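Local coordinates for oxidoreductase, short chain dehydrogenase/reductase family protein (Collinsella aerofaciens, PDB 5FYD), which catalyses the NADPH-dependent reduction of 7-oxo-lithocholate to ursodeoxycholate, and the reverse oxidation of 7beta-hydroxysteroids with NADP(+), at residues Met1-Lys6 against Glu26-Gly31; Tyr7-Leu12 against Gly32-Met37; Asn140-Thr145 against Phe162-Thr167; Thr145-Ser150 against Asp251-Tyr256. All coordinates share one frame; numbering follows the deposited sequence.

Contact 1 of 4, residues Met1-Lys6 against Glu26-Gly31; sequences MNLREK and EKIAAG
Gly31 and Leu3 meet at the centre of this contact, where their CA atoms lie 5.0 Å apart. The tight part is here. Arg4 N donates to Gly31 O at 3.2 Å, with an N-H...O angle of 162°. The donor is tilted 25° from the carbonyl plane. The amide of Asn2 lies against the same oxygen, with Asn2 CG 3.2 Å from Gly31 O. Gly31 has no side chain, so the Leu3 side chain can lie close to its backbone. Leu3 CG stands anti to the carbonyl carbon (chi1 -67°). From there CD1 reaches the last turn of helix 19-30, 4.0 Å from Ile28 CA and 4.1 Å from Ile28 CG2. The Leu3 and Ile28 side chains cross at about a right angle. Phe222 of helix 214-224 touches both.

The contact joins the start of the N-terminal helix 3-7 to the C-terminal end of helix 19-30, the helix that follows the first strand, 10-14, of the Rossmann fold. Asn2 is the N-cap of helix 3-7 and forms a capping box with Glu5. Glu5 N donates to Asn2 OD1 at 3.0 Å, and Asn2 N donates back to Glu5 OE1 at 3.0 Å. The first bond holds the Asn2 amide; the second ties the Asn2 backbone to the Glu5 carboxylate.

The outer side is looser. Glu5 and Lys6 are exposed and do not touch residues 26-31. Lys27 lies at the margin, and its NZ turns to a salt bridge with Asp219. Arg4 adds little beyond its backbone N, and its NE makes a long, weak ion pair with Glu9.

Contact 2 of 4, residues Tyr7-Leu12 against Gly32-Met37; sequences YGEWGL and GMNVVM
Trp10 and Asn34 pair as neighbours on two parallel strands, and three backbone hydrogen bonds hold the strands together. Asn34 N donates to Glu9 O, Gly11 N donates to Asn34 O at 2.9 Å, and Val36 N donates to Gly11 O at 2.8 Å. The last is nearly straight, with an N-H...O angle of 173°. CA-H...O contacts run between them, as from Trp10 CA to Asn34 O.

The main side-chain contact is CH-pi. Asn34 CB sits over the face of the Trp10 six-membered ring, 3.3 Å from its centroid and 10° off the normal. Trp10 CG lies anti to the carbonyl carbon (chi1 -70°), and the indole lies over Asn34 of the neighbouring strand. Val35 O lies at the ring edge, in its plane.

Apolar contacts extend this face of the sheet. Val36 CG2 is 3.6 Å from Trp10 CE3, and Val36 CG1 is 3.7 Å from Leu12 CD1. Met33 packs away from that face, with its SD beside Gly11. Its CE makes an apolar contact with Tyr7 CB at 4.3 Å. The carbonyl oxygens of Gly8 and Trp10 are further van der Waals neighbours of CE.

One water joins the polar ends. It donates to Glu9 OE1 at 3.0 Å and accepts from Asn34 ND2 at 2.8 Å. Asn34 OD1 is used elsewhere, by the backbone N of Glu59.

Strand 10-14, helix 19-30, which ends in a Schellman motif at Gly32, and strand 34-39 form a beta-alpha-beta unit. It is the first of the NADP(+)-binding Rossmann fold of short-chain dehydrogenases.

Contact 3 of 4, residues Asn140-Thr145 against Phe162-Thr167; sequences NVSSMT and FILKMT
Asn140 reaches from its strand to Thr167 on the helix that packs over it. Its CB lies 4.1 Å from Ile163 CG2 and 3.7 Å from Thr167 OG1. CG stands anti to the carbonyl carbon (chi1 -66°), which turns the amide toward Thr167. CG itself is 3.8 Å from Thr167 OG1. At the tip, ND2 donates to Thr167 OG1 at 3.0 Å and also meets the methyl CG2 of Thr167. The bond is straight, at 167°, and the hydroxyl lies close to the amide plane. The other tip atom, OD1, accepts from the backbone N of Tyr90. Both ends of this buried amide are therefore fixed. Thr167 OG1 in turn donates a hydrogen bond to Ile163 O at 2.8 Å. Thr167 N reaches that oxygen from the opposite face of its plane.

This is strand 136-143 of the Rossmann sheet against helix 154-173, which carries the putative proton acceptor Tyr156 and Lys160. Strand and helix segments run at 131° to each other.

Further along the strand, Ile163 CG2 touches Val141 O at 3.7 Å. That carbonyl also accepts from Lys160 NZ. Ser142 OG packs on Leu164 CB at 3.6 Å and hydrogen-bonds to Lys160 O. Next comes Ser143, inferred to stabilise the transition state, whose OG shares a hydrogen bond with Thr145 OG1.

Contact 4 of 4, residues Thr145-Ser150 against Asp251-Tyr256; sequences TGISSS and DEYIRY
Ser148 lies over the ring of Tyr253, and this CH-pi contact is the centre of the pairing. Ser148 CB is 3.7 Å from the ring centroid, 24° off the normal. It sits toward the rim of the ring, 3.5 Å from Tyr253 CZ. The first torsion of Tyr253 explains the approach. CG is anti to the backbone N (chi1 -161°), which carries the ring off its helix toward residues 147 and 148. One face of the ring is turned to Ser148. Trp244 stacks with the same ring.

Ser148 OG lies between its backbone N and carbonyl carbon (chi1 69°). It turns from the ring and donates to Ser149 O at 2.7 Å. Ser149 OG likewise lies between its own N and carbonyl carbon, and it donates to Ser148 O at 2.6 Å, in the carbonyl plane. The two serines thus bond to each other's carbonyls. This holds the turn at Ser149, which has positive phi.

The contact joins the short helix 145-148, which follows the strand ending at Ser143, to the C-terminal helix 250-258. The 27 C-terminal residues include that helix and are required for activity. Ser240, which binds NADP(+), has its side chain about 6 Å from that of Tyr253.

Apolar contacts lie around the ring. Ile147 CG2 approaches Tyr253 CE2 obliquely at 4.1 Å, and Val241 of helix 235-247 touches both side chains. Ile254 uses both its branches on Ser149: CG1 is 3.7 Å from Ser149 OG, and CG2 lies at a similar distance. No hydrogen bond crosses between the two segments.

From the N terminus, residues 1-6 lead directly into 7-12, and 26-31 into 32-37. Contacts 1 and 2 each close a loop of 19 residues, and they cross along the chain. They touch in space and tie helix 3-7 and the end of helix 19-30 to strands 10-14 and 34-39. Contact 3 opens after both have closed and spans 16 residues. Contacts 2 and 3 reach the same sheet without touching. Contacts 3 and 4 share Thr145, cross along the chain and touch through Leu164 and Ile147. Contact 4 closes a loop of 100 residues and brings the C-terminal helix against the short helix that follows Ser143. Contacts 1 and 4 lie on opposite sides of the chain's centre.

Contact 1 of 4, residues Met1-Lys6 against Glu26-Gly31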
loop_
_atom_site.group_PDB
_atom_site.type_symbol
_atom_site.label_atom_id
_atom_site.label_comp_id
_atom_site.label_asym_id
_atom_site.label_seq_id
_atom_site.Cartn_x
_atom_site.Cartn_y
_atom_site.Cartn_z
ATOM N N MET A 1 -11.518 35.398 12.929
ATOM C CA MET A 1 -10.061 35.251 13.261
ATOM C C MET A 1 -9.539 33.969 12.630
ATOM O O MET A 1 -10.198 32.924 12.734
ATOM C CB MET A 1 -9.857 35.195 14.779
ATOM C CG MET A 1 -8.398 35.184 15.228
ATOM S SD MET A 1 -8.188 35.377 17.014
ATOM C CE MET A 1 -9.219 34.034 17.614
ATOM N N ASN A 2 -8.373 34.046 11.981
ATOM C CA ASN A 2 -7.784 32.871 11.338
ATOM C C ASN A 2 -6.676 32.272 12.209
ATOM O O ASN A 2 -6.399 32.782 13.276
ATOM C CB ASN A 2 -7.342 33.166 9.894
ATOM C CG ASN A 2 -6.128 34.090 9.784
ATOM O OD1 ASN A 2 -5.445 34.417 10.760
ATOM N ND2 ASN A 2 -5.849 34.504 8.547
ATOM N N LEU A 3 -6.099 31.163 11.763
ATOM C CA LEU A 3 -5.115 30.425 12.576
ATOM C C LEU A 3 -3.861 31.223 12.858
ATOM O O LEU A 3 -3.309 31.143 13.959
ATOM C CB LEU A 3 -4.746 29.094 11.916
ATOM C CG LEU A 3 -5.860 28.047 11.846
ATOM C CD1 LEU A 3 -5.395 26.877 10.990
ATOM C CD2 LEU A 3 -6.284 27.554 13.221
ATOM N N ARG A 4 -3.400 31.996 11.872
ATOM C CA ARG A 4 -2.216 32.825 12.079
ATOM C C ARG A 4 -2.448 33.814 13.213
ATOM O O ARG A 4 -1.613 33.951 14.101
ATOM C CB ARG A 4 -1.808 33.559 10.804
ATOM C CG ARG A 4 -0.463 34.267 10.891
ATOM C CD ARG A 4 -0.228 35.223 9.725
ATOM N NE ARG A 4 -1.074 36.411 9.821
ATOM C CZ ARG A 4 -2.124 36.707 9.044
ATOM N NH1 ARG A 4 -2.525 35.916 8.040
ATOM N NH2 ARG A 4 -2.797 37.834 9.271
ATOM N N GLU A 5 -3.596 34.494 13.184
ATOM C CA GLU A 5 -3.915 35.494 14.203
ATOM C C GLU A 5 -4.121 34.851 15.572
ATOM O O GLU A 5 -3.715 35.404 16.595
ATOM C CB GLU A 5 -5.166 36.292 13.787
ATOM C CG GLU A 5 -4.981 37.118 12.518
ATOM C CD GLU A 5 -6.296 37.586 11.878
ATOM O OE1 GLU A 5 -7.203 36.765 11.598
ATOM O OE2 GLU A 5 -6.417 38.801 11.619
ATOM N N LYS A 6 -4.750 33.683 15.605
ATOM C CA LYS A 6 -5.103 33.038 16.870
ATOM C C LYS A 6 -3.887 32.383 17.543
ATOM O O LYS A 6 -3.691 32.485 18.761
ATOM C CB LYS A 6 -6.204 31.996 16.626
ATOM C CG LYS A 6 -6.715 31.316 17.884
ATOM C CD LYS A 6 -7.884 30.392 17.590
ATOM C CE LYS A 6 -8.548 29.966 18.894
ATOM N NZ LYS A 6 -9.809 29.220 18.633
ATOM N N GLU A 26 -2.198 22.275 3.708
ATOM C CA GLU A 26 -3.181 23.085 2.974
ATOM C C GLU A 26 -4.120 23.798 3.929
ATOM O O GLU A 26 -4.424 24.971 3.734
ATOM C CB GLU A 26 -3.960 22.233 1.966
ATOM C CG GLU A 26 -3.084 21.632 0.890
ATOM C CD GLU A 26 -3.763 20.514 0.099
ATOM O OE1 GLU A 26 -4.713 19.878 0.597
ATOM O OE2 GLU A 26 -3.318 20.253 -1.020
ATOM N N LYS A 27 -4.570 23.105 4.980
ATOM C CA LYS A 27 -5.509 23.693 5.946
ATOM C C LYS A 27 -4.886 24.883 6.705
ATOM O O LYS A 27 -5.503 25.955 6.798
ATOM C CB LYS A 27 -6.034 22.638 6.924
ATOM C CG LYS A 27 -7.049 23.143 7.932
ATOM C CD LYS A 27 -8.367 23.584 7.309
ATOM C CE LYS A 27 -9.439 23.763 8.378
ATOM N NZ LYS A 27 -10.814 23.689 7.814
ATOM N N ILE A 28 -3.660 24.731 7.213
ATOM C CA ILE A 28 -3.042 25.833 7.939
ATOM C C ILE A 28 -2.672 27.007 7.014
ATOM O O ILE A 28 -2.783 28.157 7.412
ATOM C CB ILE A 28 -1.875 25.410 8.875
ATOM C CG1 ILE A 28 -0.650 24.968 8.094
ATOM C CG2 ILE A 28 -2.341 24.338 9.878
ATOM C CD1 ILE A 28 0.573 24.861 8.979
ATOM N N ALA A 29 -2.289 26.704 5.775
ATOM C CA ALA A 29 -2.023 27.742 4.791
ATOM C C ALA A 29 -3.297 28.513 4.463
ATOM O O ALA A 29 -3.272 29.745 4.420
ATOM C CB ALA A 29 -1.419 27.140 3.550
ATOM N N ALA A 30 -4.404 27.799 4.269
ATOM C CA ALA A 30 -5.720 28.442 4.082
ATOM C C ALA A 30 -6.098 29.312 5.280
ATOM O O ALA A 30 -6.763 30.354 5.138
ATOM C CB ALA A 30 -6.787 27.397 3.846
ATOM N N GLY A 31 -5.680 28.882 6.470
ATOM C CA GLY A 31 -5.826 29.658 7.682
ATOM C C GLY A 31 -4.795 30.752 7.906
ATOM O O GLY A 31 -4.740 31.333 8.987
#

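Contact 2 of 4, residues Tyr7-Leu12 against Gly32-Met37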
loop_
_atom_site.group_PDB
_atom_site.type_symbol
_atom_site.label_atom_id
_atom_site.label_comp_id
_atom_site.label_asym_id
_atom_site.label_seq_id
_atom_site.Cartn_x
_atom_site.Cartn_y
_atom_site.Cartn_z
ATOM N N TYR A 7 -3.077 31.697 16.740
ATOM C CA TYR A 7 -2.000 30.850 17.294
ATOM C C TYR A 7 -0.561 31.296 17.049
ATOM O O TYR A 7 0.276 31.219 17.957
ATOM C CB TYR A 7 -2.189 29.419 16.795
ATOM C CG TYR A 7 -3.427 28.747 17.322
ATOM C CD1 TYR A 7 -3.612 28.543 18.694
ATOM C CD2 TYR A 7 -4.402 28.278 16.454
ATOM C CE1 TYR A 7 -4.752 27.918 19.177
ATOM C CE2 TYR A 7 -5.532 27.629 16.925
ATOM C CZ TYR A 7 -5.696 27.441 18.285
ATOM O OH TYR A 7 -6.834 26.800 18.724
ATOM N N GLY A 8 -0.253 31.753 15.844
ATOM C CA GLY A 8 1.105 32.260 15.558
ATOM C C GLY A 8 1.478 32.193 14.102
ATOM O O GLY A 8 0.716 31.724 13.300
ATOM N N GLU A 9 2.668 32.668 13.762
ATOM C CA GLU A 9 3.035 32.863 12.349
ATOM C C GLU A 9 3.275 31.603 11.546
ATOM O O GLU A 9 2.929 31.565 10.362
ATOM C CB GLU A 9 4.294 33.739 12.205
ATOM C CG GLU A 9 4.076 35.211 12.413
ATOM C CD GLU A 9 3.166 35.801 11.358
ATOM O OE1 GLU A 9 3.481 35.804 10.136
ATOM O OE2 GLU A 9 2.109 36.234 11.782
ATOM N N TRP A 10 3.920 30.608 12.158
ATOM C CA TRP A 10 4.322 29.411 11.459
ATOM C C TRP A 10 3.703 28.157 12.069
ATOM O O TRP A 10 3.614 28.034 13.290
ATOM C CB TRP A 10 5.841 29.269 11.469
ATOM C CG TRP A 10 6.547 30.281 10.623
ATOM C CD1 TRP A 10 6.872 31.557 10.962
ATOM C CD2 TRP A 10 7.037 30.073 9.304
ATOM N NE1 TRP A 10 7.530 32.173 9.920
ATOM C CE2 TRP A 10 7.635 31.290 8.884
ATOM C CE3 TRP A 10 7.011 28.985 8.418
ATOM C CZ2 TRP A 10 8.244 31.429 7.645
ATOM C CZ3 TRP A 10 7.584 29.120 7.178
ATOM C CH2 TRP A 10 8.196 30.345 6.790
ATOM N N GLY A 11 3.302 27.235 11.203
ATOM C CA GLY A 11 2.870 25.896 11.613
ATOM C C GLY A 11 3.821 24.858 11.060
ATOM O O GLY A 11 4.368 25.018 9.971
ATOM N N LEU A 12 4.014 23.791 11.824
ATOM C CA LEU A 12 5.000 22.766 11.548
ATOM C C LEU A 12 4.265 21.476 11.328
ATOM O O LEU A 12 3.596 20.966 12.248
ATOM C CB LEU A 12 5.931 22.648 12.749
ATOM C CG LEU A 12 6.960 21.537 12.788
ATOM C CD1 LEU A 12 7.894 21.593 11.597
ATOM C CD2 LEU A 12 7.742 21.618 14.068
ATOM N N GLY A 32 -3.974 31.026 6.890
ATOM C CA GLY A 32 -3.012 32.112 6.901
ATOM C C GLY A 32 -1.638 31.831 7.480
ATOM O O GLY A 32 -0.811 32.741 7.527
ATOM N N MET A 33 -1.374 30.607 7.923
ATOM C CA MET A 33 -0.069 30.303 8.517
ATOM C C MET A 33 0.956 29.979 7.455
ATOM O O MET A 33 0.654 29.344 6.443
ATOM C CB MET A 33 -0.116 29.104 9.466
ATOM C CG MET A 33 -0.984 29.308 10.684
ATOM S SD MET A 33 -0.766 27.890 11.811
ATOM C CE MET A 33 -0.030 28.704 13.187
ATOM N N ASN A 34 2.177 30.433 7.710
ATOM C CA ASN A 34 3.332 30.007 6.926
ATOM C C ASN A 34 3.631 28.572 7.348
ATOM O O ASN A 34 3.315 28.204 8.468
ATOM C CB ASN A 34 4.515 30.921 7.190
ATOM C CG ASN A 34 4.209 32.370 6.863
ATOM O OD1 ASN A 34 3.699 32.690 5.774
ATOM N ND2 ASN A 34 4.513 33.257 7.793
ATOM N N VAL A 35 4.219 27.777 6.461
ATOM C CA VAL A 35 4.253 26.326 6.666
ATOM C C VAL A 35 5.688 25.813 6.657
ATOM O O VAL A 35 6.398 26.003 5.683
ATOM C CB VAL A 35 3.449 25.610 5.585
ATOM C CG1 VAL A 35 3.398 24.122 5.841
ATOM C CG2 VAL A 35 2.031 26.168 5.508
ATOM N N VAL A 36 6.080 25.137 7.740
ATOM C CA VAL A 36 7.313 24.365 7.762
ATOM C C VAL A 36 6.871 22.946 7.498
ATOM O O VAL A 36 6.101 22.391 8.286
ATOM C CB VAL A 36 8.042 24.435 9.124
ATOM C CG1 VAL A 36 9.379 23.736 9.029
ATOM C CG2 VAL A 36 8.241 25.856 9.566
ATOM N N MET A 37 7.343 22.369 6.401
ATOM C CA MET A 37 6.947 21.028 5.988
ATOM C C MET A 37 8.157 20.110 6.037
ATOM O O MET A 37 9.232 20.447 5.502
ATOM C CB MET A 37 6.308 21.031 4.589
ATOM C CG MET A 37 7.133 21.597 3.464
ATOM S SD MET A 37 6.104 21.659 1.972
ATOM C CE MET A 37 5.054 23.010 2.426
HETATM O O HOH W 1 4.249 35.950 7.232
#

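Contact 3 of 4, residues Asn140-Thr145 against Phe162-Thr167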
loop_
_atom_site.group_PDB
_atom_site.type_symbol
_atom_site.label_atom_id
_atom_site.label_comp_id
_atom_site.label_asym_id
_atom_site.label_seq_id
_atom_site.Cartn_x
_atom_site.Cartn_y
_atom_site.Cartn_z
ATOM N N ASN A 140 -2.060 16.005 17.115
ATOM C CA ASN A 140 -1.307 14.825 16.757
ATOM C C ASN A 140 -2.243 13.758 16.222
ATOM O O ASN A 140 -3.412 13.692 16.585
ATOM C CB ASN A 140 -0.510 14.293 17.937
ATOM C CG ASN A 140 0.566 15.237 18.371
ATOM O OD1 ASN A 140 1.199 15.904 17.548
ATOM N ND2 ASN A 140 0.794 15.309 19.680
ATOM N N VAL A 141 -1.712 12.922 15.344
ATOM C CA VAL A 141 -2.499 11.915 14.647
ATOM C C VAL A 141 -2.229 10.530 15.217
ATOM O O VAL A 141 -1.082 10.074 15.271
ATOM C CB VAL A 141 -2.183 11.970 13.149
ATOM C CG1 VAL A 141 -2.968 10.908 12.384
ATOM C CG2 VAL A 141 -2.479 13.363 12.631
ATOM N N SER A 142 -3.286 9.880 15.684
ATOM C CA SER A 142 -3.234 8.470 16.049
ATOM C C SER A 142 -4.034 7.601 15.072
ATOM O O SER A 142 -4.505 8.064 14.011
ATOM C CB SER A 142 -3.692 8.297 17.499
ATOM O OG SER A 142 -3.391 6.995 17.974
ATOM N N SER A 143 -4.189 6.330 15.442
ATOM C CA SER A 143 -4.838 5.342 14.603
ATOM C C SER A 143 -5.701 4.466 15.460
ATOM O O SER A 143 -5.372 4.211 16.636
ATOM C CB SER A 143 -3.775 4.487 13.946
ATOM O OG SER A 143 -4.379 3.456 13.193
ATOM N N MET A 144 -6.806 3.996 14.888
ATOM C CA MET A 144 -7.659 3.027 15.541
ATOM C C MET A 144 -6.913 1.756 15.994
ATOM O O MET A 144 -7.333 1.150 16.972
ATOM C CB MET A 144 -8.869 2.694 14.646
ATOM C CG MET A 144 -9.925 3.793 14.755
ATOM S SD MET A 144 -11.208 3.623 13.527
ATOM C CE MET A 144 -12.038 2.162 14.144
ATOM N N THR A 145 -5.784 1.428 15.355
ATOM C CA THR A 145 -4.922 0.341 15.812
ATOM C C THR A 145 -4.390 0.585 17.230
ATOM O O THR A 145 -4.105 -0.374 17.955
ATOM C CB THR A 145 -3.727 0.077 14.865
ATOM O OG1 THR A 145 -2.917 1.248 14.782
ATOM C CG2 THR A 145 -4.190 -0.328 13.484
ATOM N N PHE A 162 0.884 5.033 22.174
ATOM C CA PHE A 162 1.772 5.965 22.888
ATOM C C PHE A 162 1.408 7.409 22.526
ATOM O O PHE A 162 1.209 8.276 23.400
ATOM C CB PHE A 162 3.229 5.676 22.538
ATOM C CG PHE A 162 4.206 6.470 23.339
ATOM C CD1 PHE A 162 4.558 7.750 22.965
ATOM C CD2 PHE A 162 4.749 5.928 24.502
ATOM C CE1 PHE A 162 5.459 8.482 23.713
ATOM C CE2 PHE A 162 5.636 6.642 25.249
ATOM C CZ PHE A 162 6.009 7.916 24.854
ATOM N N ILE A 163 1.279 7.667 21.226
ATOM C CA ILE A 163 0.918 9.009 20.749
ATOM C C ILE A 163 -0.455 9.408 21.299
ATOM O O ILE A 163 -0.637 10.533 21.769
ATOM C CB ILE A 163 0.916 9.081 19.206
ATOM C CG1 ILE A 163 2.352 8.922 18.682
ATOM C CG2 ILE A 163 0.259 10.368 18.717
ATOM C CD1 ILE A 163 2.476 8.730 17.190
ATOM N N LEU A 164 -1.409 8.474 21.251
ATOM C CA LEU A 164 -2.765 8.745 21.737
ATOM C C LEU A 164 -2.736 9.150 23.220
ATOM O O LEU A 164 -3.199 10.235 23.605
ATOM C CB LEU A 164 -3.641 7.516 21.556
ATOM C CG LEU A 164 -5.063 7.572 22.102
ATOM C CD1 LEU A 164 -5.930 8.676 21.515
ATOM C CD2 LEU A 164 -5.686 6.210 21.880
ATOM N N LYS A 165 -2.204 8.273 24.040
ATOM C CA LYS A 165 -2.247 8.506 25.482
ATOM C C LYS A 165 -1.385 9.690 25.934
ATOM O O LYS A 165 -1.777 10.423 26.861
ATOM C CB LYS A 165 -1.914 7.236 26.261
ATOM C CG LYS A 165 -2.893 6.083 26.048
ATOM C CD LYS A 165 -4.298 6.369 26.540
ATOM C CE LYS A 165 -5.346 5.628 25.720
ATOM N NZ LYS A 165 -6.682 6.126 26.033
ATOM N N MET A 166 -0.228 9.896 25.301
ATOM C CA MET A 166 0.588 11.061 25.614
ATOM C C MET A 166 -0.176 12.332 25.275
ATOM O O MET A 166 -0.176 13.286 26.037
ATOM C CB MET A 166 1.920 11.046 24.859
ATOM C CG MET A 166 2.883 12.138 25.344
ATOM S SD MET A 166 3.477 11.697 27.003
ATOM C CE MET A 166 4.045 13.259 27.634
ATOM N N THR A 167 -0.810 12.360 24.095
ATOM C CA THR A 167 -1.498 13.576 23.646
ATOM C C THR A 167 -2.758 13.825 24.464
ATOM O O THR A 167 -3.064 14.975 24.781
ATOM C CB THR A 167 -1.778 13.549 22.143
ATOM O OG1 THR A 167 -0.557 13.292 21.448
ATOM C CG2 THR A 167 -2.338 14.888 21.665
#

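Contact 4 of 4, residues Thr145-Ser150 against Asp251-Tyr256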
loop_
_atom_site.group_PDB
_atom_site.type_symbol
_atom_site.label_atom_id
_atom_site.label_comp_id
_atom_site.label_asym_id
_atom_site.label_seq_id
_atom_site.Cartn_x
_atom_site.Cartn_y
_atom_site.Cartn_z
ATOM N N THR A 145 -5.784 1.428 15.355
ATOM C CA THR A 145 -4.922 0.341 15.812
ATOM C C THR A 145 -4.390 0.585 17.230
ATOM O O THR A 145 -4.105 -0.374 17.955
ATOM C CB THR A 145 -3.727 0.077 14.865
ATOM O OG1 THR A 145 -2.917 1.248 14.782
ATOM C CG2 THR A 145 -4.190 -0.328 13.484
ATOM N N GLY A 146 -4.262 1.852 17.613
ATOM C CA GLY A 146 -3.912 2.212 18.983
ATOM C C GLY A 146 -4.960 1.865 20.032
ATOM O O GLY A 146 -4.659 1.822 21.228
ATOM N N ILE A 147 -6.193 1.642 19.588
ATOM C CA ILE A 147 -7.288 1.202 20.416
ATOM C C ILE A 147 -7.509 -0.307 20.336
ATOM O O ILE A 147 -7.695 -0.962 21.360
ATOM C CB ILE A 147 -8.594 1.948 20.014
ATOM C CG1 ILE A 147 -8.381 3.456 20.120
ATOM C CG2 ILE A 147 -9.774 1.453 20.845
ATOM C CD1 ILE A 147 -9.491 4.286 19.536
ATOM N N SER A 148 -7.492 -0.851 19.114
ATOM C CA SER A 148 -7.778 -2.264 18.881
ATOM C C SER A 148 -6.593 -3.194 19.131
ATOM O O SER A 148 -6.789 -4.398 19.346
ATOM C CB SER A 148 -8.226 -2.443 17.428
ATOM O OG SER A 148 -7.148 -2.207 16.536
ATOM N N SER A 149 -5.385 -2.636 19.099
ATOM C CA SER A 149 -4.140 -3.384 18.886
ATOM C C SER A 149 -4.031 -3.871 17.432
ATOM O O SER A 149 -4.992 -3.886 16.696
ATOM C CB SER A 149 -3.949 -4.561 19.871
ATOM O OG SER A 149 -4.552 -5.751 19.386
ATOM N N SER A 150 -2.853 -4.336 17.043
ATOM C CA SER A 150 -2.607 -4.682 15.641
ATOM C C SER A 150 -1.741 -5.942 15.532
ATOM O O SER A 150 -0.557 -5.860 15.193
ATOM C CB SER A 150 -1.977 -3.501 14.892
ATOM O OG SER A 150 -0.840 -2.984 15.570
ATOM N N ASP A 251 -10.443 -9.107 24.448
ATOM C CA ASP A 251 -9.963 -10.235 23.656
ATOM C C ASP A 251 -10.692 -10.399 22.322
ATOM O O ASP A 251 -10.066 -10.706 21.302
ATOM C CB ASP A 251 -10.069 -11.528 24.468
ATOM C CG ASP A 251 -8.970 -11.672 25.502
ATOM O OD1 ASP A 251 -8.198 -10.725 25.759
ATOM O OD2 ASP A 251 -8.877 -12.775 26.075
ATOM N N GLU A 252 -12.014 -10.195 22.316
ATOM C CA GLU A 252 -12.766 -10.306 21.073
ATOM C C GLU A 252 -12.296 -9.305 20.036
ATOM O O GLU A 252 -12.230 -9.606 18.859
ATOM C CB GLU A 252 -14.263 -10.084 21.320
ATOM C CG GLU A 252 -15.005 -11.255 21.940
ATOM C CD GLU A 252 -16.441 -10.836 22.160
ATOM O OE1 GLU A 252 -17.215 -10.859 21.182
ATOM O OE2 GLU A 252 -16.769 -10.339 23.225
ATOM N N TYR A 253 -11.995 -8.093 20.490
ATOM C CA TYR A 253 -11.559 -7.011 19.614
ATOM C C TYR A 253 -10.175 -7.329 19.045
ATOM O O TYR A 253 -9.941 -7.194 17.840
ATOM C CB TYR A 253 -11.539 -5.705 20.402
ATOM C CG TYR A 253 -11.544 -4.414 19.610
ATOM C CD1 TYR A 253 -11.631 -4.376 18.207
ATOM C CD2 TYR A 253 -11.487 -3.214 20.286
ATOM C CE1 TYR A 253 -11.655 -3.163 17.538
ATOM C CE2 TYR A 253 -11.501 -2.010 19.626
ATOM C CZ TYR A 253 -11.595 -1.983 18.264
ATOM O OH TYR A 253 -11.632 -0.739 17.651
ATOM N N ILE A 254 -9.277 -7.783 19.903
ATOM C CA ILE A 254 -7.920 -8.172 19.475
ATOM C C ILE A 254 -8.009 -9.301 18.448
ATOM O O ILE A 254 -7.385 -9.250 17.381
ATOM C CB ILE A 254 -7.072 -8.659 20.680
ATOM C CG1 ILE A 254 -6.851 -7.500 21.661
ATOM C CG2 ILE A 254 -5.743 -9.271 20.223
ATOM C CD1 ILE A 254 -6.427 -7.973 23.037
ATOM N N ARG A 255 -8.783 -10.321 18.799
ATOM C CA ARG A 255 -8.913 -11.517 17.964
ATOM C C ARG A 255 -9.512 -11.197 16.613
ATOM O O ARG A 255 -9.104 -11.774 15.632
ATOM C CB ARG A 255 -9.724 -12.612 18.669
ATOM C CG ARG A 255 -8.906 -13.324 19.733
ATOM C CD ARG A 255 -9.648 -14.504 20.352
ATOM N NE ARG A 255 -8.854 -15.063 21.450
ATOM C CZ ARG A 255 -9.232 -15.219 22.716
ATOM N NH1 ARG A 255 -10.450 -14.910 23.140
ATOM N NH2 ARG A 255 -8.359 -15.720 23.581
ATOM N N TYR A 256 -10.454 -10.260 16.588
ATOM C CA TYR A 256 -11.046 -9.787 15.340
ATOM C C TYR A 256 -9.984 -9.173 14.447
ATOM O O TYR A 256 -9.881 -9.524 13.267
ATOM C CB TYR A 256 -12.140 -8.784 15.637
ATOM C CG TYR A 256 -12.913 -8.350 14.444
ATOM C CD1 TYR A 256 -13.861 -9.203 13.876
ATOM C CD2 TYR A 256 -12.760 -7.074 13.907
ATOM C CE1 TYR A 256 -14.614 -8.805 12.782
ATOM C CE2 TYR A 256 -13.521 -6.668 12.811
ATOM C CZ TYR A 256 -14.437 -7.541 12.262
ATOM O OH TYR A 256 -15.202 -7.167 11.187
#